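Local coordinates for protein lovastatin nonaketide synthase, polyketide synthase component (PDB 7CPX) that assembles dihydromonacolin L, the lovastatin precursor, from nine malonyl-CoA units, working as a homodimeric iterative polyketide synthase whose acyltransferase domains each bind one LovC, at residues 1017-1022 with 1205-1210; 1024-1029 with 1077-1082; 1199-1204 with 1251-1256. The protein carries 2 engineered substitutions. All blocks are in the same frame, centred on the assembly; numbering follows the deposited sequence.

Contact 1. Residues 1017-1022 with 1205-1210; sequences VKLLEI and TLVPSL
E1021 and T1205 face each other as a non-hydrogen-bonded antiparallel pair, with their side chains running alongside one another on the same face. E1021 can be traced outward. Its CB lies 3.9 Å from T1205 OG1; its CG, anti to the carbonyl carbon (chi1 -47°), rests 3.6 Å from T1205 CG2; beyond CG the extended chain carries the carboxylate outward on that face, where OE2 makes a salt bridge with R2015 of the second subunit. The T1205 methyl is also covered by L1019, whose CD2 approaches CG2, while T1205 OG1 is hydrogen-bonded to R1203. One residue along, L1020 and L1206 form the hydrogen-bonded pair: L1020 N to L1206 O and L1206 N to L1020 O both span 2.9 Å, the second straighter (167° at the hydrogen, against 135°). These two leucines occupy the other face and meet M1003 of helix 995-1012. The pairing of these two segments ends after L1206; V1207 takes the N-cap position of helix 1208-1217, and the P1208 ring packs against the V1017 side chain. The strand-to-strand seam joins the N-terminal and C-terminal hotdog folds, as expected of the double-hotdog dehydratase domain of polyketide synthases.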
loop_
_atom_site.group_PDB
_atom_site.type_symbol
_atom_site.label_atom_id
_atom_site.label_comp_id
_atom_site.label_asym_id
_atom_site.label_seq_id
_atom_site.Cartn_x
_atom_site.Cartn_y
_atom_site.Cartn_z
ATOM N N VAL A 1017 13.270 -7.189 -17.844
ATOM C CA VAL A 1017 13.612 -5.790 -18.077
ATOM C C VAL A 1017 14.900 -5.737 -18.891
ATOM O O VAL A 1017 15.976 -6.078 -18.396
ATOM C CB VAL A 1017 13.753 -5.015 -16.761
ATOM C CG1 VAL A 1017 12.393 -4.718 -16.180
ATOM C CG2 VAL A 1017 14.579 -5.797 -15.760
ATOM N N LYS A 1018 14.788 -5.316 -20.151
ATOM C CA LYS A 1018 15.982 -5.078 -20.951
ATOM C C LYS A 1018 16.737 -3.855 -20.452
ATOM O O LYS A 1018 17.971 -3.820 -20.508
ATOM C CB LYS A 1018 15.602 -4.896 -22.421
ATOM C CG LYS A 1018 14.735 -6.007 -23.004
ATOM C CD LYS A 1018 15.544 -6.977 -23.849
ATOM C CE LYS A 1018 16.544 -7.754 -23.011
ATOM N NZ LYS A 1018 17.279 -8.760 -23.825
ATOM N N LEU A 1019 16.012 -2.853 -19.963
ATOM C CA LEU A 1019 16.606 -1.611 -19.493
ATOM C C LEU A 1019 15.766 -1.075 -18.344
ATOM O O LEU A 1019 14.551 -1.282 -18.307
ATOM C CB LEU A 1019 16.689 -0.579 -20.620
ATOM C CG LEU A 1019 18.076 -0.030 -20.944
ATOM C CD1 LEU A 1019 18.015 0.850 -22.176
ATOM C CD2 LEU A 1019 18.612 0.743 -19.763
ATOM N N LEU A 1020 16.410 -0.355 -17.421
ATOM C CA LEU A 1020 15.744 0.104 -16.199
ATOM C C LEU A 1020 16.217 1.524 -15.890
ATOM O O LEU A 1020 17.266 1.716 -15.274
ATOM C CB LEU A 1020 16.044 -0.855 -15.053
ATOM C CG LEU A 1020 15.148 -0.826 -13.817
ATOM C CD1 LEU A 1020 15.582 -1.916 -12.857
ATOM C CD2 LEU A 1020 15.187 0.526 -13.136
ATOM N N GLU A 1021 15.445 2.515 -16.325
ATOM C CA GLU A 1021 15.725 3.905 -16.005
ATOM C C GLU A 1021 14.995 4.300 -14.730
ATOM O O GLU A 1021 13.909 3.802 -14.434
ATOM C CB GLU A 1021 15.286 4.833 -17.140
ATOM C CG GLU A 1021 15.713 4.405 -18.534
ATOM C CD GLU A 1021 14.979 5.163 -19.621
ATOM O OE1 GLU A 1021 14.316 6.171 -19.300
ATOM O OE2 GLU A 1021 15.059 4.749 -20.797
ATOM N N ILE A 1022 15.602 5.213 -13.983
ATOM C CA ILE A 1022 14.973 5.870 -12.846
ATOM C C ILE A 1022 14.986 7.362 -13.127
ATOM O O ILE A 1022 16.057 7.968 -13.219
ATOM C CB ILE A 1022 15.690 5.550 -11.527
ATOM C CG1 ILE A 1022 15.344 4.133 -11.075
ATOM C CG2 ILE A 1022 15.297 6.556 -10.466
ATOM C CD1 ILE A 1022 16.151 3.654 -9.900
ATOM N N THR A 1205 20.144 4.932 -15.116
ATOM C CA THR A 1205 19.737 3.982 -16.148
ATOM C C THR A 1205 20.648 2.771 -16.081
ATOM O O THR A 1205 21.850 2.893 -16.319
ATOM C CB THR A 1205 19.791 4.616 -17.531
ATOM O OG1 THR A 1205 19.041 5.837 -17.531
ATOM C CG2 THR A 1205 19.199 3.672 -18.548
ATOM N N LEU A 1206 20.075 1.610 -15.792
ATOM C CA LEU A 1206 20.829 0.393 -15.548
ATOM C C LEU A 1206 20.427 -0.689 -16.539
ATOM O O LEU A 1206 19.243 -0.858 -16.853
ATOM C CB LEU A 1206 20.607 -0.093 -14.116
ATOM C CG LEU A 1206 21.329 -1.373 -13.712
ATOM C CD1 LEU A 1206 21.977 -1.199 -12.356
ATOM C CD2 LEU A 1206 20.366 -2.539 -13.685
ATOM N N VAL A 1207 21.426 -1.414 -17.031
ATOM C CA VAL A 1207 21.203 -2.574 -17.886
ATOM C C VAL A 1207 21.238 -3.802 -16.985
ATOM O O VAL A 1207 22.323 -4.324 -16.694
ATOM C CB VAL A 1207 22.251 -2.666 -19.006
ATOM C CG1 VAL A 1207 21.970 -3.863 -19.899
ATOM C CG2 VAL A 1207 22.267 -1.388 -19.826
ATOM N N PRO A 1208 20.087 -4.295 -16.521
ATOM C CA PRO A 1208 20.118 -5.379 -15.527
ATOM C C PRO A 1208 20.848 -6.618 -16.007
ATOM O O PRO A 1208 21.527 -7.279 -15.213
ATOM C CB PRO A 1208 18.630 -5.650 -15.271
ATOM C CG PRO A 1208 17.952 -5.187 -16.503
ATOM C CD PRO A 1208 18.715 -3.989 -16.952
ATOM N N SER A 1209 20.730 -6.953 -17.292
ATOM C CA SER A 1209 21.426 -8.123 -17.812
ATOM C C SER A 1209 22.927 -7.999 -17.597
ATOM O O SER A 1209 23.572 -8.915 -17.074
ATOM C CB SER A 1209 21.107 -8.301 -19.296
ATOM O OG SER A 1209 21.793 -9.416 -19.836
ATOM N N LEU A 1210 23.501 -6.856 -17.979
ATOM C CA LEU A 1210 24.941 -6.671 -17.849
ATOM C C LEU A 1210 25.367 -6.622 -16.388
ATOM O O LEU A 1210 26.415 -7.165 -16.024
ATOM C CB LEU A 1210 25.372 -5.398 -18.573
ATOM C CG LEU A 1210 25.151 -5.388 -20.085
ATOM C CD1 LEU A 1210 25.512 -4.032 -20.663
ATOM C CD2 LEU A 1210 25.960 -6.485 -20.756
#

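Contact 2. Residues 1024-1029 with 1077-1082; sequences DMSIDK and SAKGQL
S1077 holds K1029 at two points and, with K1079, has the most surface buried in this contact. Its OG donates to K1029 O at 2.7 Å, arriving close to the line of the C=O bond, and its own carbonyl O receives K1029 N at 3.2 Å with a nearly straight N-H (167°); a weak, bent bond from D1028 N converges on that same oxygen. S1077 OG is further hydrogen-bonded to S1066 and to Y998, so this buried hydroxyl has partners on strand 1057-1067 and helix 995-1012 as well. S1077 and A1078 both face I1064, a classic beta bulge in strand 1075-1087. This strand and strand 1016-1027 run antiparallel (177° between the short segments) and are neighbours in the sheet of the N-terminal hotdog fold; on the face with A1078, the I1027 side chain lies about 9 Å from that of H985, the predicted proton acceptor of the dehydratase. K1079 pairs with S1026 through two backbone bonds, S1026 N to K1079 O and K1079 N to S1026 O, each 2.6 Å. With chi1 at 61°, its CG sits between backbone N and carbonyl carbon and touches D1028 OD1 at 3.6 Å. The extended lysine crosses the aspartate at about a right angle, yet K1079 NZ stays 4.5 Å from D1028 OD2, too far for an ion pair, though the opposite charges may still attract. On the buried face, M1025 CE reaches A1078 CB at 4.0 Å.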
loop_
_atom_site.group_PDB
_atom_site.type_symbol
_atom_site.label_atom_id
_atom_site.label_comp_id
_atom_site.label_asym_id
_atom_site.label_seq_id
_atom_site.Cartn_x
_atom_site.Cartn_y
_atom_site.Cartn_z
ATOM N N ASP A 1024 13.685 11.450 -12.562
ATOM C CA ASP A 1024 13.246 12.492 -11.635
ATOM C C ASP A 1024 13.237 11.985 -10.198
ATOM O O ASP A 1024 12.368 12.344 -9.401
ATOM C CB ASP A 1024 11.865 13.022 -12.027
ATOM C CG ASP A 1024 11.497 14.296 -11.293
ATOM O OD1 ASP A 1024 12.325 14.785 -10.495
ATOM O OD2 ASP A 1024 10.380 14.811 -11.512
ATOM N N MET A 1025 14.207 11.144 -9.856
ATOM C CA MET A 1025 14.272 10.610 -8.505
ATOM C C MET A 1025 14.726 11.686 -7.531
ATOM O O MET A 1025 15.606 12.495 -7.835
ATOM C CB MET A 1025 15.218 9.418 -8.440
ATOM C CG MET A 1025 15.406 8.882 -7.034
ATOM S SD MET A 1025 16.096 7.223 -7.002
ATOM C CE MET A 1025 16.059 6.880 -5.246
ATOM N N SER A 1026 14.117 11.687 -6.349
ATOM C CA SER A 1026 14.427 12.656 -5.310
ATOM C C SER A 1026 14.549 11.937 -3.978
ATOM O O SER A 1026 13.669 11.154 -3.611
ATOM C CB SER A 1026 13.347 13.738 -5.226
ATOM O OG SER A 1026 13.628 14.659 -4.188
ATOM N N ILE A 1027 15.636 12.203 -3.265
ATOM C CA ILE A 1027 15.837 11.707 -1.909
ATOM C C ILE A 1027 15.434 12.830 -0.964
ATOM O O ILE A 1027 16.159 13.818 -0.810
ATOM C CB ILE A 1027 17.286 11.266 -1.674
ATOM C CG1 ILE A 1027 17.594 9.984 -2.453
ATOM C CG2 ILE A 1027 17.536 11.049 -0.196
ATOM C CD1 ILE A 1027 17.752 10.186 -3.939
ATOM N N ASP A 1028 14.276 12.680 -0.324
ATOM C CA ASP A 1028 13.704 13.755 0.476
ATOM C C ASP A 1028 14.231 13.770 1.905
ATOM O O ASP A 1028 14.505 14.846 2.449
ATOM C CB ASP A 1028 12.179 13.636 0.492
ATOM C CG ASP A 1028 11.575 13.727 -0.895
ATOM O OD1 ASP A 1028 11.776 12.788 -1.695
ATOM O OD2 ASP A 1028 10.899 14.736 -1.188
ATOM N N LYS A 1029 14.380 12.602 2.526
ATOM C CA LYS A 1029 14.807 12.515 3.920
ATOM C C LYS A 1029 15.759 11.339 4.062
ATOM O O LYS A 1029 15.356 10.185 3.888
ATOM C CB LYS A 1029 13.610 12.359 4.855
ATOM C CG LYS A 1029 13.987 12.287 6.324
ATOM C CD LYS A 1029 12.762 12.346 7.216
ATOM C CE LYS A 1029 13.147 12.408 8.685
ATOM N NZ LYS A 1029 11.969 12.610 9.572
ATOM N N SER A 1077 11.216 9.092 2.287
ATOM C CA SER A 1077 12.668 9.060 2.198
ATOM C C SER A 1077 13.150 9.372 0.789
ATOM O O SER A 1077 14.134 10.100 0.615
ATOM C CB SER A 1077 13.192 7.689 2.627
ATOM O OG SER A 1077 14.141 7.809 3.670
ATOM N N ALA A 1078 12.468 8.836 -0.218
ATOM C CA ALA A 1078 12.846 9.072 -1.602
ATOM C C ALA A 1078 11.625 8.882 -2.487
ATOM O O ALA A 1078 10.633 8.274 -2.083
ATOM C CB ALA A 1078 13.976 8.138 -2.040
ATOM N N LYS A 1079 11.718 9.396 -3.709
ATOM C CA LYS A 1079 10.647 9.238 -4.681
ATOM C C LYS A 1079 11.235 9.349 -6.078
ATOM O O LYS A 1079 12.350 9.840 -6.263
ATOM C CB LYS A 1079 9.542 10.278 -4.482
ATOM C CG LYS A 1079 10.010 11.715 -4.635
ATOM C CD LYS A 1079 8.846 12.683 -4.588
ATOM C CE LYS A 1079 9.319 14.118 -4.730
ATOM N NZ LYS A 1079 8.189 15.086 -4.730
ATOM N N GLY A 1080 10.465 8.889 -7.058
ATOM C CA GLY A 1080 10.889 8.984 -8.442
ATOM C C GLY A 1080 9.987 8.164 -9.341
ATOM O O GLY A 1080 8.901 7.747 -8.938
ATOM N N GLN A 1081 10.464 7.928 -10.561
ATOM C CA GLN A 1081 9.764 7.103 -11.532
ATOM C C GLN A 1081 10.724 6.047 -12.051
ATOM O O GLN A 1081 11.941 6.204 -11.981
ATOM C CB GLN A 1081 9.227 7.935 -12.705
ATOM C CG GLN A 1081 8.709 9.309 -12.318
ATOM C CD GLN A 1081 7.501 9.245 -11.411
ATOM O OE1 GLN A 1081 6.713 8.302 -11.475
ATOM N NE2 GLN A 1081 7.348 10.249 -10.556
ATOM N N LEU A 1082 10.164 4.965 -12.577
ATOM C CA LEU A 1082 10.929 3.897 -13.201
ATOM C C LEU A 1082 10.395 3.672 -14.605
ATOM O O LEU A 1082 9.187 3.511 -14.792
ATOM C CB LEU A 1082 10.838 2.604 -12.391
ATOM C CG LEU A 1082 11.479 2.621 -11.006
ATOM C CD1 LEU A 1082 10.603 1.900 -10.005
ATOM C CD2 LEU A 1082 12.845 1.975 -11.060
#

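Contact 3. Residues 1199-1204 with 1251-1256; sequences THVDRI and FQVENI
R1203 reaches across the strand pair to Q1252 and E1254, within the C-terminal hotdog fold of the dehydratase domain. Its guanidinium takes Q1252 OE1 end-on, NH1 at 2.6 Å and NH2 at 2.7 Å, with the oxygen practically in the guanidinium plane; the NH1 bond uses a lone pair in the amide carbonyl plane. E1254 OE1 sits at another part of the edge, 2.6 Å from R1203 NE, and forms the salt bridge with NH2, the carboxylate turned 70° from the guanidinium. The arginine chain, extended as far as CD and bent at chi3 (61°), brings its planar end over to the neighbouring strand, so that two acceptors bind three nitrogens.

Around this core, D2018 N of the second subunit bonds E1254 OE2, and R2047 of that subunit gives E1254 a long, weak ion pair. E1254 probably offsets the charge of R1203 and, more weakly, that of R2047 of the second subunit, which lies close to R1203. Backbone bonds set the register: R1203 N to E1254 O spans 3.0 Å, and the return bond from E1254 N is weak. D1202 and R1203 both face E1254, a classic beta bulge where the strand turns a corner; D1202 N then reaches N1255 O at 3.1 Å.

The opposite face is apolar. There I1204 and V1253 pair, the side chain of I1256 is about 8 Å from that of D1174, the predicted proton donor, and V1201 CG1 nestles 3.7 Å from V1253 CG1 and 3.9 Å from I1256 CB.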
loop_
_atom_site.group_PDB
_atom_site.type_symbol
_atom_site.label_atom_id
_atom_site.label_comp_id
_atom_site.label_asym_id
_atom_site.label_seq_id
_atom_site.Cartn_x
_atom_site.Cartn_y
_atom_site.Cartn_z
ATOM N N THR A 1199 20.431 14.197 -3.410
ATOM C CA THR A 1199 19.081 14.679 -3.162
ATOM C C THR A 1199 18.154 14.461 -4.345
ATOM O O THR A 1199 16.990 14.096 -4.149
ATOM C CB THR A 1199 19.102 16.169 -2.800
ATOM O OG1 THR A 1199 19.868 16.890 -3.773
ATOM C CG2 THR A 1199 19.694 16.375 -1.415
ATOM N N HIS A 1200 18.624 14.672 -5.571
ATOM C CA HIS A 1200 17.751 14.551 -6.734
ATOM C C HIS A 1200 18.496 14.000 -7.939
ATOM O O HIS A 1200 19.334 14.683 -8.526
ATOM C CB HIS A 1200 17.134 15.899 -7.109
ATOM C CG HIS A 1200 16.279 15.845 -8.337
ATOM N ND1 HIS A 1200 16.786 16.033 -9.605
ATOM C CD2 HIS A 1200 14.954 15.615 -8.492
ATOM C CE1 HIS A 1200 15.809 15.926 -10.488
ATOM N NE2 HIS A 1200 14.687 15.673 -9.839
ATOM N N VAL A 1201 18.161 12.779 -8.336
ATOM C CA VAL A 1201 18.804 12.126 -9.467
ATOM C C VAL A 1201 17.907 12.316 -10.679
ATOM O O VAL A 1201 16.774 11.821 -10.707
ATOM C CB VAL A 1201 19.069 10.639 -9.206
ATOM C CG1 VAL A 1201 20.041 10.109 -10.231
ATOM C CG2 VAL A 1201 19.602 10.435 -7.804
ATOM N N ASP A 1202 18.414 13.029 -11.685
ATOM C CA ASP A 1202 17.609 13.294 -12.871
ATOM C C ASP A 1202 17.331 12.009 -13.637
ATOM O O ASP A 1202 16.189 11.746 -14.028
ATOM C CB ASP A 1202 18.304 14.315 -13.767
ATOM C CG ASP A 1202 17.409 14.816 -14.883
ATOM O OD1 ASP A 1202 16.229 14.410 -14.931
ATOM O OD2 ASP A 1202 17.886 15.617 -15.715
ATOM N N ARG A 1203 18.358 11.190 -13.866
ATOM C CA ARG A 1203 18.106 9.915 -14.537
ATOM C C ARG A 1203 19.223 8.922 -14.255
ATOM O O ARG A 1203 20.324 9.069 -14.784
ATOM C CB ARG A 1203 17.945 10.124 -16.037
ATOM C CG ARG A 1203 17.753 8.827 -16.810
ATOM C CD ARG A 1203 17.634 9.080 -18.295
ATOM N NE ARG A 1203 18.836 9.711 -18.824
ATOM C CZ ARG A 1203 19.958 9.065 -19.108
ATOM N NH1 ARG A 1203 20.076 7.763 -18.909
ATOM N NH2 ARG A 1203 20.988 9.743 -19.603
ATOM N N ILE A 1204 18.925 7.896 -13.470
ATOM C CA ILE A 1204 19.741 6.691 -13.495
ATOM C C ILE A 1204 19.264 5.805 -14.640
ATOM O O ILE A 1204 18.126 5.900 -15.094
ATOM C CB ILE A 1204 19.685 5.937 -12.154
ATOM C CG1 ILE A 1204 19.904 6.891 -10.983
ATOM C CG2 ILE A 1204 20.730 4.841 -12.122
ATOM C CD1 ILE A 1204 18.626 7.309 -10.299
ATOM N N PHE A 1251 25.553 0.561 -16.096
ATOM C CA PHE A 1251 24.587 1.589 -15.744
ATOM C C PHE A 1251 25.275 2.943 -15.791
ATOM O O PHE A 1251 26.499 3.047 -15.683
ATOM C CB PHE A 1251 23.971 1.339 -14.362
ATOM C CG PHE A 1251 24.884 1.673 -13.217
ATOM C CD1 PHE A 1251 25.744 0.724 -12.699
ATOM C CD2 PHE A 1251 24.870 2.934 -12.652
ATOM C CE1 PHE A 1251 26.581 1.029 -11.645
ATOM C CE2 PHE A 1251 25.702 3.248 -11.599
ATOM C CZ PHE A 1251 26.558 2.293 -11.092
ATOM N N GLN A 1252 24.460 3.978 -15.957
ATOM C CA GLN A 1252 24.916 5.355 -16.006
ATOM C C GLN A 1252 24.000 6.214 -15.151
ATOM O O GLN A 1252 22.893 5.810 -14.784
ATOM C CB GLN A 1252 24.940 5.895 -17.443
ATOM C CG GLN A 1252 23.575 5.951 -18.115
ATOM C CD GLN A 1252 23.558 6.852 -19.335
ATOM O OE1 GLN A 1252 22.555 7.507 -19.616
ATOM N NE2 GLN A 1252 24.666 6.889 -20.065
ATOM N N VAL A 1253 24.477 7.413 -14.840
ATOM C CA VAL A 1253 23.717 8.394 -14.081
ATOM C C VAL A 1253 23.810 9.730 -14.798
ATOM O O VAL A 1253 24.832 10.044 -15.420
ATOM C CB VAL A 1253 24.226 8.516 -12.631
ATOM C CG1 VAL A 1253 23.332 9.439 -11.839
ATOM C CG2 VAL A 1253 24.284 7.151 -11.975
ATOM N N GLU A 1254 22.738 10.511 -14.719
ATOM C CA GLU A 1254 22.647 11.813 -15.361
ATOM C C GLU A 1254 22.096 12.804 -14.351
ATOM O O GLU A 1254 20.976 12.629 -13.850
ATOM C CB GLU A 1254 21.754 11.763 -16.602
ATOM C CG GLU A 1254 21.530 13.121 -17.253
ATOM C CD GLU A 1254 20.580 13.060 -18.429
ATOM O OE1 GLU A 1254 20.092 11.956 -18.748
ATOM O OE2 GLU A 1254 20.320 14.121 -19.033
ATOM N N ASN A 1255 22.889 13.833 -14.061
ATOM C CA ASN A 1255 22.498 14.936 -13.190
ATOM C C ASN A 1255 21.979 14.423 -11.849
ATOM O O ASN A 1255 20.916 14.819 -11.367
ATOM C CB ASN A 1255 21.470 15.831 -13.879
ATOM C CG ASN A 1255 21.089 17.034 -13.041
ATOM O OD1 ASN A 1255 21.837 17.451 -12.157
ATOM N ND2 ASN A 1255 19.918 17.595 -13.309
ATOM N N ILE A 1256 22.746 13.517 -11.244
ATOM C CA ILE A 1256 22.569 13.236 -9.829
ATOM C C ILE A 1256 23.005 14.462 -9.042
ATOM O O ILE A 1256 24.130 14.953 -9.201
ATOM C CB ILE A 1256 23.350 11.983 -9.407
ATOM C CG1 ILE A 1256 23.304 11.823 -7.886
ATOM C CG2 ILE A 1256 24.789 12.051 -9.885
ATOM C CD1 ILE A 1256 23.722 10.456 -7.397
#

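Strand 1016-1027 enters first and supplies one side of both contact 1 and contact 2. Its later part, 1024-1029, is paired at 1077-1082, closing contact 2 within the N-terminal hotdog fold. The chain then runs through the C-terminal hotdog fold to 1199-1204, which opens contact 3, and directly on to 1205-1210, which closes contact 1. Contact 2 is therefore nested inside contact 1. Contact 3 closes last, at 1251-1256, so it crosses contact 1 but follows contact 2 in series. Strand 1016-1027 has strand 1075-1087 and strand 1196-1206 as neighbours, and strand 1249-1260 lies beyond the latter; contact 1 joins the two hotdogs, while contacts 2 and 3 lie within one each.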